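Local coordinates for ribosome hibernation protein YHBH (PDB 4HEI) that associates with 100S ribosome dimers in stationary phase and probably inhibits translation by binding the small ribosomal subunit, at residues M1-Q6 with N35-I40; H8-T13 with L41-L46; D18-K23 with A72-L77; A63-E68 with V78-R83. All coordinates share one frame; numbering follows the deposited sequence.

In the fold
The chain runs strand 2-8, helix 14-27, strands 34-44, 47-56 and 59-67, then helix 70-91. Interaction 1 closes the first loop by joining strands 2-8 and 34-44 side by side. Interaction 2 continues that pairing where the first strand ends and its connection to helix 14-27 begins. Interaction 3 joins the two helices across the longest span of sequence. Its segments alternate with those of interactions 1 and 2, which also cross each other. Interaction 4 comes later than both of these and is in series with them. It crosses interaction 3 and lays helix 70-91 on the outermost strand 59-67. Together they tie strand to strand, helix to helix, and helix 70-91 to the sheet.

Interaction 1 of 4, residues M1-Q6 with N35-I40; sequences MQINIQ and NHVQVI
Gln2 through Gln6 pair in parallel with His36 through Ile40, their strand axes 4.7 Å apart and inclined by 15°. The backbone bonds alternate in direction. Gln2 N donates to Asn35 O, and Val37 N returns a bond to Gln2 O. Asn4 N then gives to Val37 O, Val39 N to Asn4 O, and Gln6 N to Val39 O.

Side chains divide between the two faces of the sheet. Ile3, Ile5, Val37 and Val39 share one face. Ile3 and Val37 lie alongside each other, pointing the same way, with Ile3 CG1 4.0 Å from Val37 CB. Met1 slants across to bring its CG within 3.9 Å of Val37 CG2. This face meets helix 14-27: Ile3 touches His21 and Phe24, and Ile5 touches Val20. The two strands and that helix form a beta-alpha-beta unit, the first part of the beta-alpha-beta-beta-beta-alpha fold.

The other face is mostly polar, with Ile40 at its end. Asn4 and Gln38 run side by side, their amide planes 48° apart. Gln38 starts with CG anti to its N and bends at chi2 (67°), which folds its amide back toward the neighbouring strand. Its NE2 donates to Asn4 OD1 at 3.2 Å and to Val39 O at 3.0 Å. Gln6 NE2 also donates to Asn4 OD1, at 2.9 Å, with the acceptor close to the Gln6 amide plane. The two donors approach from opposite faces of the Asn4 amide, and this double grip should restrict its rotation. Farther back, the Gln2 amide lies beside the His36 ring, with Gln2 NE2 3.9 Å from His36 CE1.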
loop_
_atom_site.group_PDB
_atom_site.type_symbol
_atom_site.label_atom_id
_atom_site.label_comp_id
_atom_site.label_asym_id
_atom_site.label_seq_id
_atom_site.Cartn_x
_atom_site.Cartn_y
_atom_site.Cartn_z
ATOM N N MET A 1 -0.510 -11.088 8.272
ATOM C CA MET A 1 -0.130 -10.153 7.178
ATOM C C MET A 1 1.352 -10.264 6.822
ATOM O O MET A 1 2.228 -9.967 7.641
ATOM C CB MET A 1 -0.457 -8.709 7.579
ATOM C CG MET A 1 0.039 -7.650 6.598
ATOM S SD MET A 1 -0.522 -5.968 6.985
ATOM C CE MET A 1 0.532 -5.574 8.398
ATOM N N GLN A 2 1.621 -10.708 5.600
ATOM C CA GLN A 2 2.988 -10.839 5.105
ATOM C C GLN A 2 3.126 -9.844 3.964
ATOM O O GLN A 2 2.535 -10.036 2.899
ATOM C CB GLN A 2 3.244 -12.258 4.592
ATOM C CG GLN A 2 3.144 -13.326 5.658
ATOM C CD GLN A 2 3.519 -14.698 5.139
ATOM O OE1 GLN A 2 4.640 -14.914 4.676
ATOM N NE2 GLN A 2 2.581 -15.635 5.213
ATOM N N ILE A 3 3.901 -8.785 4.195
ATOM C CA ILE A 3 4.102 -7.742 3.196
ATOM C C ILE A 3 5.362 -7.922 2.364
ATOM O O ILE A 3 6.449 -8.123 2.904
ATOM C CB ILE A 3 4.204 -6.347 3.848
ATOM C CG1 ILE A 3 3.009 -6.096 4.762
ATOM C CG2 ILE A 3 4.266 -5.276 2.766
ATOM C CD1 ILE A 3 3.147 -4.840 5.600
ATOM N N ASN A 4 5.215 -7.848 1.048
ATOM C CA ASN A 4 6.362 -7.953 0.164
ATOM C C ASN A 4 6.488 -6.609 -0.533
ATOM O O ASN A 4 5.584 -6.186 -1.248
ATOM C CB ASN A 4 6.180 -9.062 -0.880
ATOM C CG ASN A 4 7.380 -9.180 -1.808
ATOM O OD1 ASN A 4 7.639 -8.295 -2.622
ATOM N ND2 ASN A 4 8.131 -10.266 -1.673
ATOM N N ILE A 5 7.603 -5.927 -0.303
ATOM C CA ILE A 5 7.823 -4.630 -0.920
ATOM C C ILE A 5 8.883 -4.750 -1.996
ATOM O O ILE A 5 9.996 -5.215 -1.731
ATOM C CB ILE A 5 8.295 -3.593 0.117
ATOM C CG1 ILE A 5 7.283 -3.508 1.257
ATOM C CG2 ILE A 5 8.479 -2.237 -0.545
ATOM C CD1 ILE A 5 7.715 -2.612 2.400
ATOM N N GLN A 6 8.536 -4.331 -3.206
ATOM C CA GLN A 6 9.465 -4.372 -4.326
ATOM C C GLN A 6 9.626 -2.986 -4.933
ATOM O O GLN A 6 8.701 -2.176 -4.922
ATOM C CB GLN A 6 8.966 -5.337 -5.402
ATOM C CG GLN A 6 8.927 -6.791 -4.979
ATOM C CD GLN A 6 10.296 -7.316 -4.612
ATOM O OE1 GLN A 6 11.260 -7.120 -5.350
ATOM N NE2 GLN A 6 10.388 -7.995 -3.471
ATOM N N ASN A 35 -4.397 -10.891 4.524
ATOM C CA ASN A 35 -3.445 -11.983 4.423
ATOM C C ASN A 35 -2.180 -11.503 3.715
ATOM O O ASN A 35 -1.349 -10.828 4.322
ATOM C CB ASN A 35 -4.091 -13.157 3.689
ATOM C CG ASN A 35 -5.373 -13.616 4.366
ATOM O OD1 ASN A 35 -5.399 -13.821 5.579
ATOM N ND2 ASN A 35 -6.440 -13.768 3.590
ATOM N N HIS A 36 -2.023 -11.827 2.439
ATOM C CA HIS A 36 -0.837 -11.373 1.729
ATOM C C HIS A 36 -0.977 -9.941 1.235
ATOM O O HIS A 36 -2.062 -9.498 0.859
ATOM C CB HIS A 36 -0.511 -12.291 0.547
ATOM C CG HIS A 36 0.352 -13.461 0.909
ATOM N ND1 HIS A 36 -0.148 -14.608 1.490
ATOM C CD2 HIS A 36 1.688 -13.652 0.791
ATOM C CE1 HIS A 36 0.843 -15.455 1.711
ATOM N NE2 HIS A 36 1.968 -14.899 1.297
ATOM N N VAL A 37 0.136 -9.220 1.252
ATOM C CA VAL A 37 0.163 -7.840 0.788
ATOM C C VAL A 37 1.363 -7.630 -0.126
ATOM O O VAL A 37 2.478 -8.046 0.192
ATOM C CB VAL A 37 0.290 -6.842 1.963
ATOM C CG1 VAL A 37 0.438 -5.422 1.427
ATOM C CG2 VAL A 37 -0.926 -6.949 2.881
ATOM N N GLN A 38 1.128 -7.001 -1.274
ATOM C CA GLN A 38 2.211 -6.696 -2.197
ATOM C C GLN A 38 2.236 -5.190 -2.393
ATOM O O GLN A 38 1.193 -4.560 -2.534
ATOM C CB GLN A 38 2.006 -7.348 -3.558
ATOM C CG GLN A 38 3.066 -6.958 -4.583
ATOM C CD GLN A 38 4.451 -7.502 -4.238
ATOM O OE1 GLN A 38 4.605 -8.694 -3.958
ATOM N NE2 GLN A 38 5.462 -6.636 -4.273
ATOM N N VAL A 39 3.431 -4.621 -2.391
ATOM C CA VAL A 39 3.592 -3.199 -2.595
ATOM C C VAL A 39 4.711 -3.016 -3.601
ATOM O O VAL A 39 5.735 -3.691 -3.529
ATOM C CB VAL A 39 3.976 -2.458 -1.278
ATOM C CG1 VAL A 39 4.263 -0.975 -1.573
ATOM C CG2 VAL A 39 2.836 -2.564 -0.277
ATOM N N ILE A 40 4.489 -2.125 -4.558
ATOM C CA ILE A 40 5.495 -1.822 -5.562
ATOM C C ILE A 40 5.685 -0.314 -5.613
ATOM O O ILE A 40 4.723 0.443 -5.772
ATOM C CB ILE A 40 5.086 -2.315 -6.968
ATOM C CG1 ILE A 40 5.004 -3.841 -6.991
ATOM C CG2 ILE A 40 6.116 -1.863 -7.996
ATOM C CD1 ILE A 40 4.685 -4.401 -8.360
#

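Interaction 2 of 4, residues H8-T13 with L41-L46; sequences HHIDLT and LRVEKL
His8 and Arg42 form a parallel bridge and send their side chains to the same face of the sheet. They touch at the root, with His8 CB 3.7 Å from Arg42 CB. Arg42 CB lies at the edge of the His8 ring, near its plane. Arg42 CG sits between its own N and carbonyl carbon (chi1 62°), and from there the extended chain leads away from the ring. Arg42 NE forms a salt bridge with Glu51 on the adjoining strand. The His9 ring lies over the His8 ring, with His8 NE2 3.2 Å above the plane of His9 and over its centre.

Two apolar pairs cross at about right angles. Ile10 meets Val43, with Ile10 CB 4.0 Å from Val43 CG2. Leu12 reaches Leu41 through methyl groups, CD1 of Leu12 lying 3.8 Å from CD1 of Leu41. Ile10 and Leu41 also touch Met16 and Met70, so both helices border this spot.

The backbone pairing fades here. His8 N donates to Leu41 O at 3.0 Å, but the bond from Val43 N to His8 O is weak at 3.4 Å. Beyond it the chain leaves the sheet, turns at Asp11, and reaches the N-cap Thr13, as at the strand-to-helix turn of a beta-alpha-beta crossover.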
loop_
_atom_site.group_PDB
_atom_site.type_symbol
_atom_site.label_atom_id
_atom_site.label_comp_id
_atom_site.label_asym_id
_atom_site.label_seq_id
_atom_site.Cartn_x
_atom_site.Cartn_y
_atom_site.Cartn_z
ATOM N N HIS A 8 11.158 -0.635 -8.374
ATOM C CA HIS A 8 11.464 -0.696 -9.801
ATOM C C HIS A 8 11.931 0.679 -10.269
ATOM O O HIS A 8 11.197 1.662 -10.157
ATOM C CB HIS A 8 10.232 -1.117 -10.603
ATOM C CG HIS A 8 10.465 -1.167 -12.081
ATOM N ND1 HIS A 8 11.185 -2.174 -12.687
ATOM C CD2 HIS A 8 10.096 -0.319 -13.070
ATOM C CE1 HIS A 8 11.251 -1.944 -13.986
ATOM N NE2 HIS A 8 10.598 -0.825 -14.245
ATOM N N HIS A 9 13.149 0.740 -10.797
ATOM C CA HIS A 9 13.720 1.998 -11.270
ATOM C C HIS A 9 13.712 3.024 -10.147
ATOM O O HIS A 9 13.311 4.167 -10.340
ATOM C CB HIS A 9 12.927 2.538 -12.464
ATOM C CG HIS A 9 13.074 1.720 -13.710
ATOM N ND1 HIS A 9 12.476 2.068 -14.903
ATOM C CD2 HIS A 9 13.757 0.576 -13.952
ATOM C CE1 HIS A 9 12.785 1.174 -15.826
ATOM N NE2 HIS A 9 13.562 0.258 -15.276
ATOM N N ILE A 10 14.156 2.604 -8.969
ATOM C CA ILE A 10 14.180 3.489 -7.816
ATOM C C ILE A 10 15.166 2.990 -6.771
ATOM O O ILE A 10 15.502 1.804 -6.726
ATOM C CB ILE A 10 12.781 3.572 -7.164
ATOM C CG1 ILE A 10 12.780 4.619 -6.044
ATOM C CG2 ILE A 10 12.389 2.208 -6.602
ATOM C CD1 ILE A 10 11.445 4.752 -5.332
ATOM N N ASP A 11 15.636 3.907 -5.932
ATOM C CA ASP A 11 16.553 3.534 -4.871
ATOM C C ASP A 11 15.699 3.219 -3.654
ATOM O O ASP A 11 15.412 4.099 -2.845
ATOM C CB ASP A 11 17.518 4.680 -4.554
ATOM C CG ASP A 11 18.388 4.389 -3.344
ATOM O OD1 ASP A 11 18.635 3.197 -3.068
ATOM O OD2 ASP A 11 18.833 5.346 -2.678
ATOM N N LEU A 12 15.270 1.966 -3.552
ATOM C CA LEU A 12 14.445 1.526 -2.432
ATOM C C LEU A 12 15.281 1.588 -1.151
ATOM O O LEU A 12 16.243 0.839 -0.995
ATOM C CB LEU A 12 13.955 0.096 -2.683
ATOM C CG LEU A 12 12.913 -0.508 -1.739
ATOM C CD1 LEU A 12 11.637 0.323 -1.766
ATOM C CD2 LEU A 12 12.618 -1.938 -2.175
ATOM N N THR A 13 14.917 2.491 -0.247
ATOM C CA THR A 13 15.647 2.664 1.007
ATOM C C THR A 13 14.951 1.984 2.176
ATOM O O THR A 13 13.769 1.648 2.098
ATOM C CB THR A 13 15.798 4.154 1.364
ATOM O OG1 THR A 13 14.504 4.721 1.589
ATOM C CG2 THR A 13 16.479 4.910 0.233
ATOM N N LEU A 41 6.936 0.111 -5.472
ATOM C CA LEU A 41 7.291 1.523 -5.520
ATOM C C LEU A 41 8.145 1.689 -6.769
ATOM O O LEU A 41 9.120 0.970 -6.956
ATOM C CB LEU A 41 8.094 1.918 -4.278
ATOM C CG LEU A 41 7.431 1.590 -2.931
ATOM C CD1 LEU A 41 8.263 2.161 -1.800
ATOM C CD2 LEU A 41 6.027 2.154 -2.892
ATOM N N ARG A 42 7.761 2.613 -7.637
ATOM C CA ARG A 42 8.526 2.815 -8.853
ATOM C C ARG A 42 8.447 4.242 -9.350
ATOM O O ARG A 42 7.602 5.026 -8.916
ATOM C CB ARG A 42 8.050 1.856 -9.947
ATOM C CG ARG A 42 6.601 2.051 -10.360
ATOM C CD ARG A 42 6.185 1.040 -11.425
ATOM N NE ARG A 42 4.757 1.140 -11.731
ATOM C CZ ARG A 42 4.244 1.841 -12.738
ATOM N NH1 ARG A 42 5.035 2.510 -13.569
ATOM N NH2 ARG A 42 2.929 1.896 -12.899
ATOM N N VAL A 43 9.340 4.566 -10.277
ATOM C CA VAL A 43 9.402 5.901 -10.841
ATOM C C VAL A 43 9.190 5.868 -12.347
ATOM O O VAL A 43 9.789 5.060 -13.050
ATOM C CB VAL A 43 10.772 6.556 -10.543
ATOM C CG1 VAL A 43 10.829 7.944 -11.140
ATOM C CG2 VAL A 43 11.004 6.611 -9.040
ATOM N N GLU A 44 8.305 6.736 -12.817
ATOM C CA GLU A 44 7.993 6.871 -14.234
ATOM C C GLU A 44 8.209 8.355 -14.494
ATOM O O GLU A 44 7.390 9.179 -14.104
ATOM C CB GLU A 44 6.538 6.483 -14.492
ATOM C CG GLU A 44 6.051 6.745 -15.904
ATOM C CD GLU A 44 4.621 6.282 -16.112
ATOM O OE1 GLU A 44 4.386 5.053 -16.122
ATOM O OE2 GLU A 44 3.728 7.146 -16.255
ATOM N N LYS A 45 9.327 8.675 -15.140
ATOM C CA LYS A 45 9.734 10.049 -15.426
ATOM C C LYS A 45 9.908 10.789 -14.096
ATOM O O LYS A 45 10.832 10.487 -13.343
ATOM C CB LYS A 45 8.727 10.773 -16.350
ATOM C CG LYS A 45 7.395 11.172 -15.737
ATOM C CD LYS A 45 6.715 12.264 -16.539
ATOM C CE LYS A 45 5.500 12.801 -15.798
ATOM N NZ LYS A 45 4.886 13.963 -16.495
ATOM N N LEU A 46 9.036 11.744 -13.798
ATOM C CA LEU A 46 9.114 12.493 -12.548
ATOM C C LEU A 46 8.115 11.948 -11.537
ATOM O O LEU A 46 8.175 12.277 -10.351
ATOM C CB LEU A 46 8.804 13.974 -12.786
ATOM C CG LEU A 46 9.801 14.831 -13.570
ATOM C CD1 LEU A 46 9.214 16.225 -13.764
ATOM C CD2 LEU A 46 11.128 14.909 -12.823
#

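Interaction 3 of 4, residues D18-K23 with A72-L77; sequences DYVHSK and AAIDSL
Ile74 and Asp75 of helix 70-91 face Tyr19, Val20 and Lys23 of helix 14-27. The two helical segments run nearly parallel, at 20°, with axes 10.9 Å apart. They are the two helices of the beta-alpha-beta-beta-beta-alpha fold, and both pack on the sheet.

Ala72 lies near the start of its helix, where its N is bonded to Asn69 OD1. Ala73 follows and packs on Asp67 of strand 59-67. Ile74 is the apolar centre of the contact. Its CG2 branch comes within 3.9 Å of Tyr19 CE2, as the two side chains slide past each other in opposite directions. Its other branch ends in CD1, which is 3.9 Å from Val20 CG2 and crosses Val20 at about a right angle. Ile74 also touches Ala50, and Val20 touches Ile5.

Asp75 carries the polar part. Its carboxylate is modelled too close to Tyr19 OH, so its placement, almost perpendicular to the ring, is less sure. With that caution, Lys23 NZ makes a salt bridge to Asp75 OD1 at 2.9 Å. The lysine chain bends at chi2 and chi3 (both -68°), which carries it over the tyrosine on its way to the acid. Its CG sits 4.0 Å above the Tyr19 ring plane, toward the rim. A water takes a bond from Lys23 NZ and gives one to Asp75 O, a second link between the helices.

Ser76 and Leu77 turn to the sheet, where both touch Ala65. Leu77 CD1 lies 3.2 Å from Ala63 O.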
loop_
_atom_site.group_PDB
_atom_site.type_symbol
_atom_site.label_atom_id
_atom_site.label_comp_id
_atom_site.label_asym_id
_atom_site.label_seq_id
_atom_site.Cartn_x
_atom_site.Cartn_y
_atom_site.Cartn_z
ATOM N N ASP A 18 10.512 0.912 5.984
ATOM C CA ASP A 18 10.078 1.108 7.365
ATOM C C ASP A 18 8.765 1.886 7.389
ATOM O O ASP A 18 7.835 1.542 8.127
ATOM C CB ASP A 18 11.133 1.875 8.172
ATOM C CG ASP A 18 12.390 1.058 8.421
ATOM O OD1 ASP A 18 12.317 -0.185 8.369
ATOM O OD2 ASP A 18 13.452 1.661 8.687
ATOM N N TYR A 19 8.693 2.933 6.576
ATOM C CA TYR A 19 7.496 3.758 6.505
ATOM C C TYR A 19 6.303 2.933 6.041
ATOM O O TYR A 19 5.221 3.009 6.624
ATOM C CB TYR A 19 7.716 4.932 5.544
ATOM C CG TYR A 19 6.587 5.929 5.544
ATOM C CD1 TYR A 19 6.349 6.736 6.654
ATOM C CD2 TYR A 19 5.745 6.059 4.442
ATOM C CE1 TYR A 19 5.303 7.645 6.666
ATOM C CE2 TYR A 19 4.695 6.962 4.445
ATOM C CZ TYR A 19 4.481 7.751 5.560
ATOM O OH TYR A 19 3.445 8.646 5.572
ATOM N N VAL A 20 6.495 2.153 4.983
ATOM C CA VAL A 20 5.418 1.317 4.466
ATOM C C VAL A 20 4.932 0.381 5.564
ATOM O O VAL A 20 3.730 0.256 5.797
ATOM C CB VAL A 20 5.875 0.483 3.263
ATOM C CG1 VAL A 20 4.786 -0.522 2.880
ATOM C CG2 VAL A 20 6.177 1.409 2.073
ATOM N N HIS A 21 5.869 -0.272 6.239
ATOM C CA HIS A 21 5.504 -1.181 7.318
ATOM C C HIS A 21 4.721 -0.449 8.401
ATOM O O HIS A 21 3.728 -0.965 8.925
ATOM C CB HIS A 21 6.758 -1.836 7.898
ATOM C CG HIS A 21 7.124 -3.115 7.218
ATOM N ND1 HIS A 21 6.386 -4.270 7.368
ATOM C CD2 HIS A 21 8.120 -3.416 6.351
ATOM C CE1 HIS A 21 6.911 -5.226 6.622
ATOM N NE2 HIS A 21 7.964 -4.735 5.995
ATOM N N SER A 22 5.154 0.763 8.718
ATOM C CA SER A 22 4.480 1.567 9.726
ATOM C C SER A 22 3.008 1.776 9.361
ATOM O O SER A 22 2.111 1.553 10.183
ATOM C CB SER A 22 5.185 2.922 9.861
ATOM O OG SER A 22 4.551 3.726 10.836
ATOM N N LYS A 23 2.762 2.196 8.123
ATOM C CA LYS A 23 1.402 2.443 7.647
ATOM C C LYS A 23 0.519 1.193 7.712
ATOM O O LYS A 23 -0.644 1.270 8.104
ATOM C CB LYS A 23 1.433 2.960 6.202
ATOM C CG LYS A 23 2.305 4.189 5.991
ATOM C CD LYS A 23 1.737 5.424 6.676
ATOM C CE LYS A 23 0.449 5.873 6.013
ATOM N NZ LYS A 23 -0.015 7.185 6.534
ATOM N N ALA A 72 4.712 10.863 -0.033
ATOM C CA ALA A 72 3.385 11.442 -0.198
ATOM C C ALA A 72 2.555 10.478 -1.051
ATOM O O ALA A 72 1.347 10.338 -0.856
ATOM C CB ALA A 72 3.484 12.799 -0.885
ATOM N N ALA A 73 3.212 9.822 -2.001
ATOM C CA ALA A 73 2.528 8.859 -2.864
ATOM C C ALA A 73 2.002 7.710 -2.006
ATOM O O ALA A 73 0.858 7.278 -2.155
ATOM C CB ALA A 73 3.491 8.327 -3.925
ATOM N N ILE A 74 2.843 7.223 -1.099
ATOM C CA ILE A 74 2.450 6.132 -0.219
ATOM C C ILE A 74 1.279 6.545 0.665
ATOM O O ILE A 74 0.356 5.765 0.879
ATOM C CB ILE A 74 3.638 5.674 0.650
ATOM C CG1 ILE A 74 4.715 5.061 -0.253
ATOM C CG2 ILE A 74 3.175 4.659 1.691
ATOM C CD1 ILE A 74 6.054 4.891 0.425
ATOM N N ASP A 75 1.309 7.768 1.188
ATOM C CA ASP A 75 0.207 8.226 2.028
ATOM C C ASP A 75 -1.087 8.265 1.247
ATOM O O ASP A 75 -2.142 7.911 1.768
ATOM C CB ASP A 75 0.487 9.618 2.588
ATOM C CG ASP A 75 1.546 9.603 3.646
ATOM O OD1 ASP A 75 1.382 8.844 4.622
ATOM O OD2 ASP A 75 2.536 10.348 3.502
ATOM N N SER A 76 -1.015 8.722 0.001
ATOM C CA SER A 76 -2.211 8.783 -0.833
ATOM C C SER A 76 -2.710 7.374 -1.125
ATOM O O SER A 76 -3.921 7.127 -1.135
ATOM C CB SER A 76 -1.916 9.509 -2.147
ATOM O OG SER A 76 -1.594 10.866 -1.896
ATOM N N LEU A 77 -1.775 6.452 -1.359
ATOM C CA LEU A 77 -2.137 5.067 -1.642
ATOM C C LEU A 77 -2.913 4.477 -0.472
ATOM O O LEU A 77 -3.962 3.877 -0.659
ATOM C CB LEU A 77 -0.884 4.219 -1.892
ATOM C CG LEU A 77 -1.095 2.699 -1.958
ATOM C CD1 LEU A 77 -2.074 2.354 -3.077
ATOM C CD2 LEU A 77 0.249 2.005 -2.190
HETATM O O HOH W 1 -2.527 7.620 4.714
#

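Interaction 4 of 4, residues A63-E68 with V78-R83; sequences AHADDE and VDKLVR. With 3CO (cobalt (III) ion), chain C.
Lys80 reaches from the helix to the strand at Ala63, His64 and Ala65, and its side chain makes the polar part of this contact. Its CB packs on Ala63 CB at 4.0 Å. From there CG points anti to the carbonyl carbon (chi1 -66°), and the rest of the chain is extended and runs obliquely to the strand. CD passes 3.3 Å from His64 O. CE follows at 3.4 Å from the same His64 O and lies 4.2 Å from Ala65 CB. The tip, NZ, donates to His64 O at 2.7 Å. It arrives in the carbonyl plane, with a C=O...N angle of 154°. This gives a backbone oxygen of the outermost strand a probably charged donor from the helix.

Leu81 packs beside Lys80. Its CD2 is 3.9 Å from Ala63 CB, and Leu81 also touches Ala52 and Phe24. The small alanines are consistent with the close, nearly antiparallel approach, 8.0 Å between the segment axes.

The CB of His64 points away from the helix. On that far side its NE2 binds a cobalt ion at 1.9 Å, and His62 NE2 binds the same ion. An i, i+2 histidine pair on one strand face thus supplies two ligands of the cobalt site.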
loop_
_atom_site.group_PDB
_atom_site.type_symbol
_atom_site.label_atom_id
_atom_site.label_comp_id
_atom_site.label_asym_id
_atom_site.label_seq_id
_atom_site.Cartn_x
_atom_site.Cartn_y
_atom_site.Cartn_z
ATOM N N ALA A 63 -4.974 -0.673 -5.529
ATOM C CA ALA A 63 -4.928 0.747 -5.831
ATOM C C ALA A 63 -3.514 1.227 -6.111
ATOM O O ALA A 63 -2.541 0.602 -5.698
ATOM C CB ALA A 63 -5.523 1.539 -4.676
ATOM N N HIS A 64 -3.424 2.339 -6.832
ATOM C CA HIS A 64 -2.162 2.983 -7.160
ATOM C C HIS A 64 -2.350 4.448 -6.782
ATOM O O HIS A 64 -3.479 4.949 -6.767
ATOM C CB HIS A 64 -1.869 2.960 -8.665
ATOM C CG HIS A 64 -1.587 1.603 -9.226
ATOM N ND1 HIS A 64 -1.106 1.425 -10.505
ATOM C CD2 HIS A 64 -1.730 0.363 -8.701
ATOM C CE1 HIS A 64 -0.969 0.134 -10.745
ATOM N NE2 HIS A 64 -1.341 -0.531 -9.667
ATOM N N ALA A 65 -1.245 5.127 -6.509
ATOM C CA ALA A 65 -1.261 6.551 -6.188
ATOM C C ALA A 65 0.088 7.097 -6.640
ATOM O O ALA A 65 1.100 6.396 -6.574
ATOM C CB ALA A 65 -1.454 6.763 -4.681
ATOM N N ASP A 66 0.112 8.327 -7.145
ATOM C CA ASP A 66 1.383 8.894 -7.575
ATOM C C ASP A 66 1.563 10.311 -7.061
ATOM O O ASP A 66 0.592 10.986 -6.724
ATOM C CB ASP A 66 1.526 8.848 -9.104
ATOM C CG ASP A 66 0.653 9.858 -9.814
ATOM O OD1 ASP A 66 0.847 10.036 -11.035
ATOM O OD2 ASP A 66 -0.220 10.472 -9.170
ATOM N N ASP A 67 2.815 10.749 -7.001
ATOM C CA ASP A 67 3.131 12.070 -6.484
ATOM C C ASP A 67 4.559 12.420 -6.882
ATOM O O ASP A 67 5.301 11.565 -7.366
ATOM C CB ASP A 67 2.988 12.022 -4.953
ATOM C CG ASP A 67 2.979 13.396 -4.315
ATOM O OD1 ASP A 67 4.066 13.967 -4.085
ATOM O OD2 ASP A 67 1.868 13.896 -4.048
ATOM N N GLU A 68 4.945 13.680 -6.708
ATOM C CA GLU A 68 6.314 14.061 -7.019
ATOM C C GLU A 68 7.196 13.521 -5.892
ATOM O O GLU A 68 8.399 13.332 -6.074
ATOM C CB GLU A 68 6.451 15.586 -7.142
ATOM C CG GLU A 68 6.030 16.129 -8.511
ATOM C CD GLU A 68 6.196 17.633 -8.638
ATOM O OE1 GLU A 68 7.294 18.144 -8.331
ATOM O OE2 GLU A 68 5.229 18.306 -9.058
ATOM N N VAL A 78 -2.382 4.641 0.736
ATOM C CA VAL A 78 -3.043 4.104 1.914
ATOM C C VAL A 78 -4.449 4.679 2.079
ATOM O O VAL A 78 -5.381 3.953 2.422
ATOM C CB VAL A 78 -2.206 4.360 3.180
ATOM C CG1 VAL A 78 -2.979 3.935 4.424
ATOM C CG2 VAL A 78 -0.908 3.580 3.078
ATOM N N ASP A 79 -4.608 5.973 1.829
ATOM C CA ASP A 79 -5.931 6.572 1.939
ATOM C C ASP A 79 -6.905 5.895 0.978
ATOM O O ASP A 79 -8.068 5.693 1.318
ATOM C CB ASP A 79 -5.881 8.080 1.667
ATOM C CG ASP A 79 -5.339 8.866 2.850
ATOM O OD1 ASP A 79 -5.668 8.504 3.996
ATOM O OD2 ASP A 79 -4.598 9.851 2.642
ATOM N N LYS A 80 -6.431 5.533 -0.212
ATOM C CA LYS A 80 -7.289 4.859 -1.187
ATOM C C LYS A 80 -7.627 3.443 -0.712
ATOM O O LYS A 80 -8.763 2.990 -0.841
ATOM C CB LYS A 80 -6.608 4.778 -2.556
ATOM C CG LYS A 80 -6.373 6.113 -3.238
ATOM C CD LYS A 80 -5.895 5.906 -4.672
ATOM C CE LYS A 80 -5.585 7.227 -5.354
ATOM N NZ LYS A 80 -5.207 7.025 -6.783
ATOM N N LEU A 81 -6.633 2.750 -0.163
ATOM C CA LEU A 81 -6.837 1.390 0.328
ATOM C C LEU A 81 -7.820 1.377 1.497
ATOM O O LEU A 81 -8.695 0.521 1.569
ATOM C CB LEU A 81 -5.501 0.779 0.774
ATOM C CG LEU A 81 -4.435 0.577 -0.308
ATOM C CD1 LEU A 81 -3.152 0.078 0.342
ATOM C CD2 LEU A 81 -4.935 -0.425 -1.343
ATOM N N VAL A 82 -7.672 2.335 2.408
ATOM C CA VAL A 82 -8.560 2.425 3.565
ATOM C C VAL A 82 -10.011 2.617 3.123
ATOM O O VAL A 82 -10.914 1.987 3.674
ATOM C CB VAL A 82 -8.151 3.590 4.505
ATOM C CG1 VAL A 82 -9.180 3.755 5.622
ATOM C CG2 VAL A 82 -6.786 3.314 5.104
ATOM N N ARG A 83 -10.240 3.477 2.129
ATOM C CA ARG A 83 -11.597 3.710 1.626
ATOM C C ARG A 83 -12.177 2.399 1.122
ATOM O O ARG A 83 -13.308 2.036 1.451
ATOM C CB ARG A 83 -11.605 4.714 0.466
ATOM C CG ARG A 83 -11.139 6.111 0.815
ATOM C CD ARG A 83 -11.689 7.131 -0.183
ATOM N NE ARG A 83 -11.164 8.468 0.069
ATOM C CZ ARG A 83 -9.969 8.894 -0.330
ATOM N NH1 ARG A 83 -9.166 8.089 -1.014
ATOM N NH2 ARG A 83 -9.569 10.123 -0.030
HETATM CO CO 3CO C . -1.438 -2.445 -9.682
#